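Local coordinates for protein Atg5 (Kluyveromyces marxianus, PDB 3VQI) that takes part in cytoplasm-to-vacuole transport and autophagic vesicle formation, and is conjugated to the ubiquitin-like protein Atg12, at residues 20-24 and 25-29; 53-56 and 57-61; 242-246 and 247-251; 123-126 and 127-131. All blocks are in the same frame, centred on the assembly; numbering follows the deposited sequence.

How the contacts relate
The four contacts follow one another along the chain without nesting or crossing. Contact 1 comes first, where strand 15-22 ends and the chain turns into the loop toward strand 37-43. Contact 2 follows in helix 48-59, which packs on strand 15-22: Val22 CG2 lies 3.8 Å from Leu59 CD1, and Val20 also meets Val55. Contact 4 closes a turn in the loop between strand 114-121 and helix 135-155, its centre about 18 Å from that of contact 1. Contact 3 comes last, a hairpin in the UblB region about 33 Å, centre to centre, from contact 2 and across the chain's centre from it.

Contact 1 (20-24 and 25-29)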
ATOM      1  N   VAL A  20      -3.808   4.679  16.440  1.00 53.84           N
ATOM      2  CA  VAL A  20      -3.614   6.042  15.988  1.00 53.67           C
ATOM      3  C   VAL A  20      -3.733   7.006  17.163  1.00 54.29           C
ATOM      4  O   VAL A  20      -4.793   7.122  17.782  1.00 56.37           O
ATOM      5  CB  VAL A  20      -4.661   6.411  14.914  1.00 52.34           C
ATOM      6  CG1 VAL A  20      -4.426   7.822  14.420  1.00 50.37           C
ATOM      7  CG2 VAL A  20      -4.586   5.415  13.767  1.00 49.36           C
ATOM      8  N   VAL A  21      -2.639   7.696  17.462  1.00 52.77           N
ATOM      9  CA  VAL A  21      -2.612   8.649  18.563  1.00 50.65           C
ATOM     10  C   VAL A  21      -2.328  10.044  18.029  1.00 49.82           C
ATOM     11  O   VAL A  21      -1.478  10.205  17.155  1.00 48.33           O
ATOM     12  CB  VAL A  21      -1.490   8.304  19.571  1.00 51.77           C
ATOM     13  CG1 VAL A  21      -1.649   9.162  20.818  1.00 49.44           C
ATOM     14  CG2 VAL A  21      -1.495   6.800  19.895  1.00 50.31           C
ATOM     15  N   VAL A  22      -3.023  11.053  18.546  1.00 49.22           N
ATOM     16  CA  VAL A  22      -2.766  12.412  18.086  1.00 50.22           C
ATOM     17  C   VAL A  22      -1.323  12.774  18.430  1.00 50.95           C
ATOM     18  O   VAL A  22      -0.812  12.355  19.465  1.00 48.89           O
ATOM     19  CB  VAL A  22      -3.689  13.426  18.754  1.00 50.28           C
ATOM     20  CG1 VAL A  22      -3.376  14.815  18.225  1.00 47.86           C
ATOM     21  CG2 VAL A  22      -5.139  13.065  18.481  1.00 50.38           C
ATOM     22  N   SER A  23      -0.660  13.529  17.558  1.00 51.53           N
ATOM     23  CA  SER A  23       0.725  13.897  17.814  1.00 53.16           C
ATOM     24  C   SER A  23       0.785  14.999  18.859  1.00 55.47           C
ATOM     25  O   SER A  23      -0.133  15.816  18.974  1.00 55.60           O
ATOM     26  CB  SER A  23       1.419  14.361  16.532  1.00 51.94           C
ATOM     27  OG  SER A  23       0.971  15.643  16.132  1.00 55.09           O
ATOM     28  N   ASP A  24       1.876  15.010  19.621  1.00 57.14           N
ATOM     29  CA  ASP A  24       2.065  15.999  20.677  1.00 56.86           C
ATOM     30  C   ASP A  24       1.867  17.415  20.163  1.00 55.00           C
ATOM     31  O   ASP A  24       1.250  18.245  20.824  1.00 54.77           O
ATOM     32  CB  ASP A  24       3.464  15.853  21.280  1.00 58.12           C
ATOM     33  CG  ASP A  24       3.805  14.406  21.619  1.00 61.39           C
ATOM     34  OD1 ASP A  24       3.001  13.740  22.307  1.00 59.73           O
ATOM     35  OD2 ASP A  24       4.884  13.933  21.198  1.00 64.80           O
ATOM     36  N   ALA A  25       2.368  17.679  18.963  1.00 53.63           N
ATOM     37  CA  ALA A  25       2.271  19.004  18.369  1.00 52.91           C
ATOM     38  C   ALA A  25       0.876  19.612  18.266  1.00 53.43           C
ATOM     39  O   ALA A  25       0.730  20.827  18.390  1.00 54.38           O
ATOM     40  CB  ALA A  25       2.923  18.999  16.993  1.00 48.90           C
ATOM     41  N   ILE A  26      -0.151  18.795  18.049  1.00 54.33           N
ATOM     42  CA  ILE A  26      -1.494  19.354  17.885  1.00 55.20           C
ATOM     43  C   ILE A  26      -2.552  18.944  18.907  1.00 56.33           C
ATOM     44  O   ILE A  26      -3.679  19.449  18.871  1.00 55.17           O
ATOM     45  CB  ILE A  26      -2.060  19.041  16.468  1.00 54.49           C
ATOM     46  CG1 ILE A  26      -2.267  17.527  16.308  1.00 53.49           C
ATOM     47  CG2 ILE A  26      -1.112  19.565  15.400  1.00 50.92           C
ATOM     48  CD1 ILE A  26      -2.962  17.127  15.018  1.00 51.74           C
ATOM     49  N   VAL A  27      -2.203  18.038  19.812  1.00 56.71           N
ATOM     50  CA  VAL A  27      -3.160  17.592  20.815  1.00 60.65           C
ATOM     51  C   VAL A  27      -3.493  18.688  21.825  1.00 63.81           C
ATOM     52  O   VAL A  27      -2.683  19.583  22.071  1.00 65.07           O
ATOM     53  CB  VAL A  27      -2.625  16.367  21.579  1.00 60.41           C
ATOM     54  CG1 VAL A  27      -1.438  16.770  22.438  1.00 61.44           C
ATOM     55  CG2 VAL A  27      -3.723  15.750  22.425  1.00 57.33           C
ATOM     56  N   VAL A  28      -4.693  18.621  22.403  1.00 67.63           N
ATOM     57  CA  VAL A  28      -5.102  19.595  23.411  1.00 70.52           C
ATOM     58  C   VAL A  28      -4.330  19.301  24.698  1.00 72.96           C
ATOM     59  O   VAL A  28      -4.180  18.140  25.098  1.00 71.98           O
ATOM     60  CB  VAL A  28      -6.612  19.521  23.716  1.00 69.87           C
ATOM     61  CG1 VAL A  28      -7.408  19.970  22.507  1.00 69.24           C
ATOM     62  CG2 VAL A  28      -6.994  18.113  24.114  1.00 70.86           C
ATOM     63  N   PRO A  29      -3.828  20.359  25.358  1.00 75.55           N
ATOM     64  CA  PRO A  29      -3.057  20.290  26.603  1.00 76.64           C
ATOM     65  C   PRO A  29      -3.449  19.189  27.588  1.00 77.92           C
ATOM     66  O   PRO A  29      -4.607  19.078  28.000  1.00 77.17           O
ATOM     67  CB  PRO A  29      -3.234  21.685  27.181  1.00 77.48           C
ATOM     68  CG  PRO A  29      -3.182  22.538  25.939  1.00 77.20           C
ATOM     69  CD  PRO A  29      -4.081  21.766  24.981  1.00 76.64           C
TER
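The carbonyl oxygen of Ser23 is held by two backbone N-H groups at once. Ile26 N reaches Ser23 O at 3.1 Å from well above the carbonyl plane, about 50° out of it. Val27 N comes to Ser23 O at 3.2 Å nearly along the C=O axis, with a rather bent N-H angle of 139°. Two donors three and four residues on are what one turn of helix-like backbone supplies, and the chain makes just that turn through Asp24 and Ala25.

Val22 fills the inside of the bend. Its CG1, anti to the backbone N (chi1 -180°), points across the turn and lies 3.5 Å from Ile26 CG1, the two side chains meeting at about a right angle. The same Val22 methyl sits 3.8 Å from Val27 CB. All this happens where strand 15-22, the first strand of the UblA beta-grasp (ubiquitin) sheet, gives out. Beyond the turn, Val27 brings its CG1 to 3.5 Å from Asp24 O.

On the flank of the turn, Ser23 OG is 3.8 Å from Ile26 CG1 and makes a weak hydrogen bond to Leu119 O of the adjacent strand 114-121. Ile63 also packs against Val22, while Ile26 leans on Val65 and on His121 at the end of that adjacent strand.

Contact 2 (53-56 and 57-61)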
ATOM      1  N   PRO A  53     -10.140  10.386   7.202  1.00 53.01           N
ATOM      2  CA  PRO A  53     -11.299  11.056   7.812  1.00 53.24           C
ATOM      3  C   PRO A  53     -11.932  10.374   9.020  1.00 53.01           C
ATOM      4  O   PRO A  53     -12.453  11.034   9.916  1.00 53.86           O
ATOM      5  CB  PRO A  53     -12.284  11.201   6.645  1.00 54.36           C
ATOM      6  CG  PRO A  53     -11.815  10.198   5.637  1.00 55.22           C
ATOM      7  CD  PRO A  53     -10.324  10.266   5.748  1.00 53.73           C
ATOM      8  N   THR A  54     -11.904   9.051   9.035  1.00 53.49           N
ATOM      9  CA  THR A  54     -12.472   8.297  10.143  1.00 51.63           C
ATOM     10  C   THR A  54     -11.630   8.590  11.373  1.00 50.70           C
ATOM     11  O   THR A  54     -12.156   8.878  12.449  1.00 50.93           O
ATOM     12  CB  THR A  54     -12.418   6.790   9.860  1.00 52.51           C
ATOM     13  OG1 THR A  54     -12.950   6.538   8.556  1.00 51.06           O
ATOM     14  CG2 THR A  54     -13.200   6.009  10.909  1.00 50.91           C
ATOM     15  N   VAL A  55     -10.315   8.514  11.206  1.00 48.39           N
ATOM     16  CA  VAL A  55      -9.399   8.778  12.306  1.00 46.46           C
ATOM     17  C   VAL A  55      -9.547  10.220  12.768  1.00 46.87           C
ATOM     18  O   VAL A  55      -9.594  10.498  13.967  1.00 46.60           O
ATOM     19  CB  VAL A  55      -7.964   8.470  11.883  1.00 45.60           C
ATOM     20  CG1 VAL A  55      -6.964   9.063  12.853  1.00 46.77           C
ATOM     21  CG2 VAL A  55      -7.794   6.981  11.847  1.00 45.30           C
ATOM     22  N   VAL A  56      -9.658  11.144  11.826  1.00 47.76           N
ATOM     23  CA  VAL A  56      -9.823  12.532  12.202  1.00 49.39           C
ATOM     24  C   VAL A  56     -11.105  12.701  13.012  1.00 51.40           C
ATOM     25  O   VAL A  56     -11.098  13.340  14.056  1.00 51.98           O
ATOM     26  CB  VAL A  56      -9.850  13.438  10.970  1.00 48.87           C
ATOM     27  CG1 VAL A  56     -10.374  14.810  11.345  1.00 46.77           C
ATOM     28  CG2 VAL A  56      -8.436  13.552  10.391  1.00 49.41           C
ATOM     29  N   ARG A  57     -12.197  12.111  12.536  1.00 53.86           N
ATOM     30  CA  ARG A  57     -13.491  12.189  13.217  1.00 54.01           C
ATOM     31  C   ARG A  57     -13.385  11.691  14.661  1.00 52.82           C
ATOM     32  O   ARG A  57     -13.725  12.403  15.601  1.00 52.19           O
ATOM     33  CB  ARG A  57     -14.535  11.335  12.475  1.00 56.66           C
ATOM     34  CG  ARG A  57     -16.005  11.556  12.909  1.00 58.87           C
ATOM     35  CD  ARG A  57     -16.883  10.274  12.871  1.00 60.28           C
ATOM     36  NE  ARG A  57     -16.532   9.296  11.830  1.00 61.60           N
ATOM     37  CZ  ARG A  57     -16.443   9.561  10.528  1.00 61.65           C
ATOM     38  NH1 ARG A  57     -16.674  10.782  10.074  1.00 65.12           N
ATOM     39  NH2 ARG A  57     -16.123   8.602   9.673  1.00 62.22           N
ATOM     40  N   LYS A  58     -12.909  10.467  14.835  1.00 52.29           N
ATOM     41  CA  LYS A  58     -12.808   9.893  16.168  1.00 53.53           C
ATOM     42  C   LYS A  58     -11.987  10.699  17.159  1.00 54.83           C
ATOM     43  O   LYS A  58     -12.226  10.616  18.366  1.00 55.82           O
ATOM     44  CB  LYS A  58     -12.217   8.487  16.117  1.00 53.62           C
ATOM     45  CG  LYS A  58     -13.114   7.418  15.550  1.00 55.31           C
ATOM     46  CD  LYS A  58     -12.555   6.041  15.906  1.00 57.36           C
ATOM     47  CE  LYS A  58     -13.013   4.961  14.933  1.00 58.97           C
ATOM     48  NZ  LYS A  58     -14.080   4.080  15.486  1.00 59.44           N
ATOM     49  N   LEU A  59     -11.024  11.472  16.663  1.00 54.67           N
ATOM     50  CA  LEU A  59     -10.153  12.242  17.548  1.00 52.77           C
ATOM     51  C   LEU A  59     -10.319  13.746  17.436  1.00 53.85           C
ATOM     52  O   LEU A  59      -9.570  14.489  18.064  1.00 56.24           O
ATOM     53  CB  LEU A  59      -8.686  11.870  17.285  1.00 49.77           C
ATOM     54  CG  LEU A  59      -8.379  10.368  17.203  1.00 49.06           C
ATOM     55  CD1 LEU A  59      -6.910  10.146  16.867  1.00 46.33           C
ATOM     56  CD2 LEU A  59      -8.738   9.689  18.523  1.00 47.36           C
ATOM     57  N   ALA A  60     -11.293  14.201  16.655  1.00 54.57           N
ATOM     58  CA  ALA A  60     -11.519  15.637  16.485  1.00 56.51           C
ATOM     59  C   ALA A  60     -11.616  16.373  17.822  1.00 58.90           C
ATOM     60  O   ALA A  60     -11.263  17.551  17.918  1.00 58.59           O
ATOM     61  CB  ALA A  60     -12.777  15.877  15.680  1.00 54.19           C
ATOM     62  N   ASP A  61     -12.088  15.672  18.846  1.00 60.73           N
ATOM     63  CA  ASP A  61     -12.251  16.249  20.177  1.00 63.83           C
ATOM     64  C   ASP A  61     -10.946  16.578  20.877  1.00 64.34           C
ATOM     65  O   ASP A  61     -10.870  17.534  21.649  1.00 62.96           O
ATOM     66  CB  ASP A  61     -13.049  15.292  21.066  1.00 66.19           C
ATOM     67  CG  ASP A  61     -14.514  15.646  21.131  1.00 69.35           C
ATOM     68  OD1 ASP A  61     -14.960  16.467  20.292  1.00 70.36           O
ATOM     69  OD2 ASP A  61     -15.217  15.099  22.018  1.00 70.85           O
TER
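Pro53 O takes the N-H of Arg57 at 2.8 Å, the shortest of the assigned backbone bonds between these two neighbouring segments. One residue on, Lys58 N gives an almost straight bond to Thr54 O, 3.0 Å long with 176° at the hydrogen. The next step is less clean: Leu59 N divides its hydrogen between Val55 O at 3.2 Å and, weakly, Val56 O. Ala60 N bonds to Arg57 O, three residues back. Within the helix, at Pro53 and Thr54, the axis kinks where neither nitrogen bonds to the turn before; the proline nitrogen has no hydrogen to give.

These residues belong to the C-terminal half of helix 48-59, the helix on which the UblA beta-grasp sheet closes. Val55 and Leu59, one turn apart, lie side by side and point the same way, with Val55 CG1 4.2 Å from Leu59 CD1; that side faces the sheet, where Ile40 meets Val55 and Cys38 meets Leu59. Val56 and Ala60 rest instead on Tyr67.

The side chain of Arg57 bends at chi2 (-145°) and chi3 and folds back along the helix. One face of its guanidinium looks onto Thr54 CA and Pro53 O, with NH2 3.7 Å from Thr54 CA. Lys58 runs beside Thr54, CE 4.2 Å from Thr54 CG2, and its side chain passes about 5 Å from a bound sulfate ion, probably left from the crystallisation liquor.

Contact 3 (242-246 and 247-251); sequences VIIQG and IDVSI
Asp248 carries the flat group that reaches its neighbour strand: the carboxylate lies alongside Ile243, the two side chains pointing the same way, with OD1 3.8 Å from Ile243 CG1. That oxygen also forms a salt bridge with Lys274, so the charge has a partner there. The other flat group, the Gln245 amide, leads off from the turn, and its NE2 bonds to Asp45 OD2 and Phe262 O.

Both residues belong to a beta hairpin with a two-residue loop, strands 241-244 and 247-250. Gln245 and Gly246 form the corners of a type I' turn, both with positive phi, and Gly246 sits at angles where a side chain would press on the preceding carbonyl. Ile244 N meets Ile247 O nearly straight (178°), and Ile247 N returns to Ile244 O at 2.7 Å. A second hydrogen-bonded pair runs Val242 N to Val249 O and Val249 N to Val242 O, both 2.9 Å. Ile243 and Asp248 form the non-hydrogen-bonded pair between, and Asp248 CA makes a CA-H...O contact with Val242 O at 3.2 Å.

The opposite face is apolar. Val249 CG1, lodged between its own N and carbonyl carbon (chi1 51°), touches Ile244 CD1 at 3.4 Å and Val242 CB at 3.5 Å. Helix 255-262 packs on this face of the UblB ubiquitin-like fold through Leu258 and Phe262, while Ile243 pairs by its backbone with Val272 of strand 269-272.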
ATOM      1  N   VAL A 242      12.475 -12.976   3.040  1.00 86.41           N
ATOM      2  CA  VAL A 242      12.058 -11.655   2.572  1.00 83.01           C
ATOM      3  C   VAL A 242      10.665 -11.430   3.140  1.00 80.47           C
ATOM      4  O   VAL A 242      10.036 -12.378   3.602  1.00 79.93           O
ATOM      5  CB  VAL A 242      11.965 -11.618   1.038  1.00 83.14           C
ATOM      6  CG1 VAL A 242      11.623 -10.225   0.571  1.00 83.69           C
ATOM      7  CG2 VAL A 242      13.274 -12.077   0.432  1.00 84.39           C
ATOM      8  N   ILE A 243      10.181 -10.191   3.132  1.00 77.92           N
ATOM      9  CA  ILE A 243       8.835  -9.940   3.641  1.00 74.59           C
ATOM     10  C   ILE A 243       7.881  -9.541   2.523  1.00 73.14           C
ATOM     11  O   ILE A 243       8.051  -8.501   1.889  1.00 74.19           O
ATOM     12  CB  ILE A 243       8.798  -8.841   4.713  1.00 74.01           C
ATOM     13  CG1 ILE A 243       9.589  -9.274   5.950  1.00 72.50           C
ATOM     14  CG2 ILE A 243       7.353  -8.573   5.111  1.00 74.10           C
ATOM     15  CD1 ILE A 243       9.430  -8.336   7.142  1.00 69.58           C
ATOM     16  N   ILE A 244       6.885 -10.387   2.281  1.00 70.84           N
ATOM     17  CA  ILE A 244       5.891 -10.136   1.249  1.00 67.45           C
ATOM     18  C   ILE A 244       4.512 -10.326   1.849  1.00 66.91           C
ATOM     19  O   ILE A 244       4.262 -11.318   2.528  1.00 66.87           O
ATOM     20  CB  ILE A 244       6.033 -11.107   0.087  1.00 66.77           C
ATOM     21  CG1 ILE A 244       7.413 -10.950  -0.549  1.00 65.42           C
ATOM     22  CG2 ILE A 244       4.936 -10.855  -0.931  1.00 65.63           C
ATOM     23  CD1 ILE A 244       7.681 -11.932  -1.664  1.00 64.56           C
ATOM     24  N   GLN A 245       3.625  -9.367   1.605  1.00 65.30           N
ATOM     25  CA  GLN A 245       2.266  -9.432   2.120  1.00 64.34           C
ATOM     26  C   GLN A 245       2.199  -9.824   3.591  1.00 66.35           C
ATOM     27  O   GLN A 245       1.234 -10.453   4.026  1.00 66.63           O
ATOM     28  CB  GLN A 245       1.447 -10.409   1.282  1.00 61.24           C
ATOM     29  CG  GLN A 245       0.998  -9.842  -0.048  1.00 56.61           C
ATOM     30  CD  GLN A 245      -0.027  -8.741   0.128  1.00 55.72           C
ATOM     31  OE1 GLN A 245      -0.521  -8.507   1.237  1.00 55.23           O
ATOM     32  NE2 GLN A 245      -0.364  -8.067  -0.963  1.00 54.76           N
ATOM     33  N   GLY A 246       3.232  -9.455   4.347  1.00 67.93           N
ATOM     34  CA  GLY A 246       3.267  -9.749   5.769  1.00 69.94           C
ATOM     35  C   GLY A 246       3.763 -11.132   6.159  1.00 72.87           C
ATOM     36  O   GLY A 246       3.657 -11.538   7.324  1.00 72.31           O
ATOM     37  N   ILE A 247       4.310 -11.865   5.196  1.00 74.48           N
ATOM     38  CA  ILE A 247       4.808 -13.201   5.479  1.00 76.06           C
ATOM     39  C   ILE A 247       6.239 -13.393   4.987  1.00 77.59           C
ATOM     40  O   ILE A 247       6.620 -12.897   3.922  1.00 75.40           O
ATOM     41  CB  ILE A 247       3.879 -14.279   4.859  1.00 76.56           C
ATOM     42  CG1 ILE A 247       3.737 -14.055   3.354  1.00 76.88           C
ATOM     43  CG2 ILE A 247       2.497 -14.217   5.511  1.00 75.89           C
ATOM     44  CD1 ILE A 247       2.601 -14.838   2.729  1.00 77.60           C
ATOM     45  N   ASP A 248       7.031 -14.098   5.793  1.00 80.07           N
ATOM     46  CA  ASP A 248       8.425 -14.377   5.466  1.00 81.25           C
ATOM     47  C   ASP A 248       8.475 -15.422   4.359  1.00 82.08           C
ATOM     48  O   ASP A 248       8.041 -16.551   4.553  1.00 82.53           O
ATOM     49  CB  ASP A 248       9.176 -14.898   6.698  1.00 80.97           C
ATOM     50  CG  ASP A 248       9.219 -13.887   7.837  1.00 81.90           C
ATOM     51  OD1 ASP A 248       9.598 -12.723   7.595  1.00 82.32           O
ATOM     52  OD2 ASP A 248       8.885 -14.256   8.984  1.00 82.87           O
ATOM     53  N   VAL A 249       8.995 -15.029   3.200  1.00 83.21           N
ATOM     54  CA  VAL A 249       9.117 -15.917   2.049  1.00 84.60           C
ATOM     55  C   VAL A 249      10.583 -16.319   1.878  1.00 86.05           C
ATOM     56  O   VAL A 249      11.477 -15.482   2.012  1.00 86.99           O
ATOM     57  CB  VAL A 249       8.621 -15.211   0.759  1.00 84.75           C
ATOM     58  CG1 VAL A 249       9.285 -13.860   0.628  1.00 86.80           C
ATOM     59  CG2 VAL A 249       8.934 -16.050  -0.469  1.00 85.37           C
ATOM     60  N   SER A 250      10.834 -17.596   1.594  1.00 86.89           N
ATOM     61  CA  SER A 250      12.201 -18.078   1.405  1.00 87.46           C
ATOM     62  C   SER A 250      12.835 -17.379   0.206  1.00 87.60           C
ATOM     63  O   SER A 250      12.195 -17.216  -0.833  1.00 87.24           O
ATOM     64  CB  SER A 250      12.206 -19.592   1.194  1.00 87.55           C
ATOM     65  N   ILE A 251      14.089 -16.964   0.348  1.00 87.81           N
ATOM     66  CA  ILE A 251      14.777 -16.283  -0.739  1.00 88.79           C
ATOM     67  C   ILE A 251      14.942 -17.207  -1.943  1.00 90.09           C
ATOM     68  O   ILE A 251      15.571 -16.832  -2.929  1.00 90.62           O
ATOM     69  CB  ILE A 251      16.136 -15.781  -0.272  1.00 87.04           C
TER

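Contact 4 (123-126 and 127-131). With SO4 (sulfate ion), chain I; SO4 (sulfate ion), chain H.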
ATOM      1  N   ASP A 123       0.873  23.322   8.421  1.00 47.14           N
ATOM      2  CA  ASP A 123       0.780  24.126   7.215  1.00 49.74           C
ATOM      3  C   ASP A 123       1.827  23.704   6.197  1.00 49.24           C
ATOM      4  O   ASP A 123       1.726  24.020   5.016  1.00 48.70           O
ATOM      5  CB  ASP A 123       0.929  25.610   7.559  1.00 52.78           C
ATOM      6  CG  ASP A 123      -0.107  26.078   8.575  1.00 59.04           C
ATOM      7  OD1 ASP A 123      -1.291  25.675   8.455  1.00 61.74           O
ATOM      8  OD2 ASP A 123       0.254  26.856   9.490  1.00 60.38           O
ATOM      9  N   LYS A 124       2.829  22.977   6.665  1.00 47.58           N
ATOM     10  CA  LYS A 124       3.895  22.519   5.801  1.00 47.64           C
ATOM     11  C   LYS A 124       4.034  21.011   5.912  1.00 47.29           C
ATOM     12  O   LYS A 124       4.380  20.492   6.977  1.00 48.96           O
ATOM     13  CB  LYS A 124       5.219  23.166   6.206  1.00 49.13           C
ATOM     14  CG  LYS A 124       6.392  22.779   5.316  1.00 52.03           C
ATOM     15  CD  LYS A 124       7.734  23.146   5.952  1.00 55.70           C
ATOM     16  CE  LYS A 124       7.969  22.356   7.235  1.00 56.41           C
ATOM     17  NZ  LYS A 124       9.372  22.437   7.718  1.00 57.55           N
ATOM     18  N   TYR A 125       3.774  20.314   4.810  1.00 44.36           N
ATOM     19  CA  TYR A 125       3.880  18.864   4.772  1.00 43.45           C
ATOM     20  C   TYR A 125       5.325  18.465   4.948  1.00 41.03           C
ATOM     21  O   TYR A 125       6.232  19.185   4.548  1.00 40.39           O
ATOM     22  CB  TYR A 125       3.405  18.318   3.423  1.00 45.42           C
ATOM     23  CG  TYR A 125       1.914  18.134   3.279  1.00 48.48           C
ATOM     24  CD1 TYR A 125       1.270  17.018   3.814  1.00 48.43           C
ATOM     25  CD2 TYR A 125       1.149  19.059   2.570  1.00 50.39           C
ATOM     26  CE1 TYR A 125      -0.101  16.825   3.638  1.00 50.56           C
ATOM     27  CE2 TYR A 125      -0.224  18.878   2.390  1.00 50.90           C
ATOM     28  CZ  TYR A 125      -0.840  17.761   2.922  1.00 51.95           C
ATOM     29  OH  TYR A 125      -2.192  17.579   2.710  1.00 56.90           O
ATOM     30  N   PRO A 126       5.561  17.309   5.565  1.00 40.47           N
ATOM     31  CA  PRO A 126       6.945  16.871   5.746  1.00 40.85           C
ATOM     32  C   PRO A 126       7.587  16.628   4.376  1.00 42.02           C
ATOM     33  O   PRO A 126       6.901  16.339   3.381  1.00 39.48           O
ATOM     34  CB  PRO A 126       6.807  15.581   6.551  1.00 39.37           C
ATOM     35  CG  PRO A 126       5.533  15.795   7.331  1.00 42.80           C
ATOM     36  CD  PRO A 126       4.621  16.466   6.323  1.00 40.98           C
ATOM     37  N   ARG A 127       8.906  16.755   4.339  1.00 42.91           N
ATOM     38  CA  ARG A 127       9.675  16.569   3.125  1.00 44.11           C
ATOM     39  C   ARG A 127       9.381  15.229   2.471  1.00 42.28           C
ATOM     40  O   ARG A 127       9.346  14.199   3.136  1.00 41.32           O
ATOM     41  CB  ARG A 127      11.160  16.710   3.467  1.00 47.82           C
ATOM     42  CG  ARG A 127      12.143  16.226   2.417  1.00 52.98           C
ATOM     43  CD  ARG A 127      13.565  16.432   2.933  1.00 57.23           C
ATOM     44  NE  ARG A 127      13.883  17.854   3.015  1.00 61.01           N
ATOM     45  CZ  ARG A 127      14.638  18.489   2.127  1.00 61.68           C
ATOM     46  NH1 ARG A 127      15.156  17.813   1.103  1.00 62.00           N
ATOM     47  NH2 ARG A 127      14.849  19.794   2.245  1.00 61.28           N
ATOM     48  N   GLY A 128       9.140  15.261   1.163  1.00 43.19           N
ATOM     49  CA  GLY A 128       8.857  14.046   0.406  1.00 44.53           C
ATOM     50  C   GLY A 128       7.462  13.425   0.470  1.00 45.43           C
ATOM     51  O   GLY A 128       7.112  12.601  -0.375  1.00 44.81           O
ATOM     52  N   ILE A 129       6.664  13.795   1.466  1.00 46.14           N
ATOM     53  CA  ILE A 129       5.320  13.240   1.594  1.00 47.62           C
ATOM     54  C   ILE A 129       4.353  13.858   0.580  1.00 46.81           C
ATOM     55  O   ILE A 129       4.211  15.074   0.514  1.00 46.76           O
ATOM     56  CB  ILE A 129       4.766  13.452   3.037  1.00 47.11           C
ATOM     57  CG1 ILE A 129       5.138  12.274   3.941  1.00 48.30           C
ATOM     58  CG2 ILE A 129       3.261  13.537   3.012  1.00 49.12           C
ATOM     59  CD1 ILE A 129       6.592  11.953   4.002  1.00 46.49           C
ATOM     60  N   LEU A 130       3.696  13.027  -0.221  1.00 47.50           N
ATOM     61  CA  LEU A 130       2.737  13.542  -1.200  1.00 45.86           C
ATOM     62  C   LEU A 130       1.492  13.995  -0.463  1.00 44.09           C
ATOM     63  O   LEU A 130       0.888  13.231   0.283  1.00 43.14           O
ATOM     64  CB  LEU A 130       2.330  12.471  -2.210  1.00 46.92           C
ATOM     65  CG  LEU A 130       3.327  12.025  -3.272  1.00 51.68           C
ATOM     66  CD1 LEU A 130       2.788  10.778  -3.973  1.00 53.96           C
ATOM     67  CD2 LEU A 130       3.545  13.162  -4.271  1.00 53.99           C
ATOM     68  N   PRO A 131       1.104  15.259  -0.650  1.00 44.13           N
ATOM     69  CA  PRO A 131      -0.086  15.796   0.010  1.00 45.18           C
ATOM     70  C   PRO A 131      -1.385  15.168  -0.495  1.00 46.60           C
ATOM     71  O   PRO A 131      -1.571  14.991  -1.693  1.00 47.36           O
ATOM     72  CB  PRO A 131      -0.003  17.294  -0.293  1.00 45.31           C
ATOM     73  CG  PRO A 131       0.812  17.371  -1.532  1.00 45.06           C
ATOM     74  CD  PRO A 131       1.860  16.322  -1.335  1.00 43.81           C
TER
HETATM   75  S   SO4 I 304      11.844  20.855   5.643  1.00118.86           S
HETATM   76  O1  SO4 I 304      12.707  19.866   4.977  1.00117.15           O
HETATM   77  O2  SO4 I 304      10.495  20.298   5.816  1.00117.01           O
HETATM   78  O3  SO4 I 304      12.420  21.213   6.985  1.00117.01           O
HETATM   79  O4  SO4 I 304      11.785  22.109   4.817  1.00117.12           O
HETATM   80  S   SO4 H 303       9.820  21.122  11.571  1.00121.87           S
HETATM   81  O1  SO4 H 303      11.034  21.795  12.083  1.00122.33           O
HETATM   82  O2  SO4 H 303      10.213  19.991  10.708  1.00122.56           O
HETATM   83  O3  SO4 H 303       9.023  20.621  12.707  1.00121.85           O
HETATM   84  O4  SO4 H 303       9.021  22.079  10.783  1.00122.25           O
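A type II beta turn from Pro126 to Ile129 shapes this loop, closed by Ile129 N on Pro126 O at 3.2 Å. The N-H comes from about 40° above the carbonyl plane. Gly128 holds the third position with positive phi, as type II turns favour.

Tyr125, just ahead of the turn, meets what follows it. Pro131 lies over one face of the ring, its CB offset toward the rim in a CH-pi contact; the model brings that carbon implausibly near CE2, so the exact spacing is doubtful. Ile129 crosses the tyrosine at about a right angle, with CG2 4.1 Å from Tyr125 CD1. The phenol OH is bonded to the backbone N of Asn73. With an alanine in place of Tyr125, Pro131 and Ile129 would probably lose the ring they pack on and Asn73 N its hydroxyl partner.

The loop carries the chain from strand 114-121 of the UblA sheet to helix 135-155 of the helical region, and Trp85 touches it from one side, packing on Ile129 and bonding to Leu130 O.

Two basic side chains, Arg127 and Lys124, share a sulfate ion, probably from the crystallisation liquor. Arg127 NE points at O1 of the chain I sulfate at 3.0 Å and 164°, in the guanidinium plane, with NH2 adding a weak bond to that oxygen. Lys124, kinked at chi3 (64°), brings NZ to 3.1 Å from O2 of the same ion. Lys124 NZ also gives a hydrogen bond, 3.1 Å, to O4 of the second sulfate, chain H.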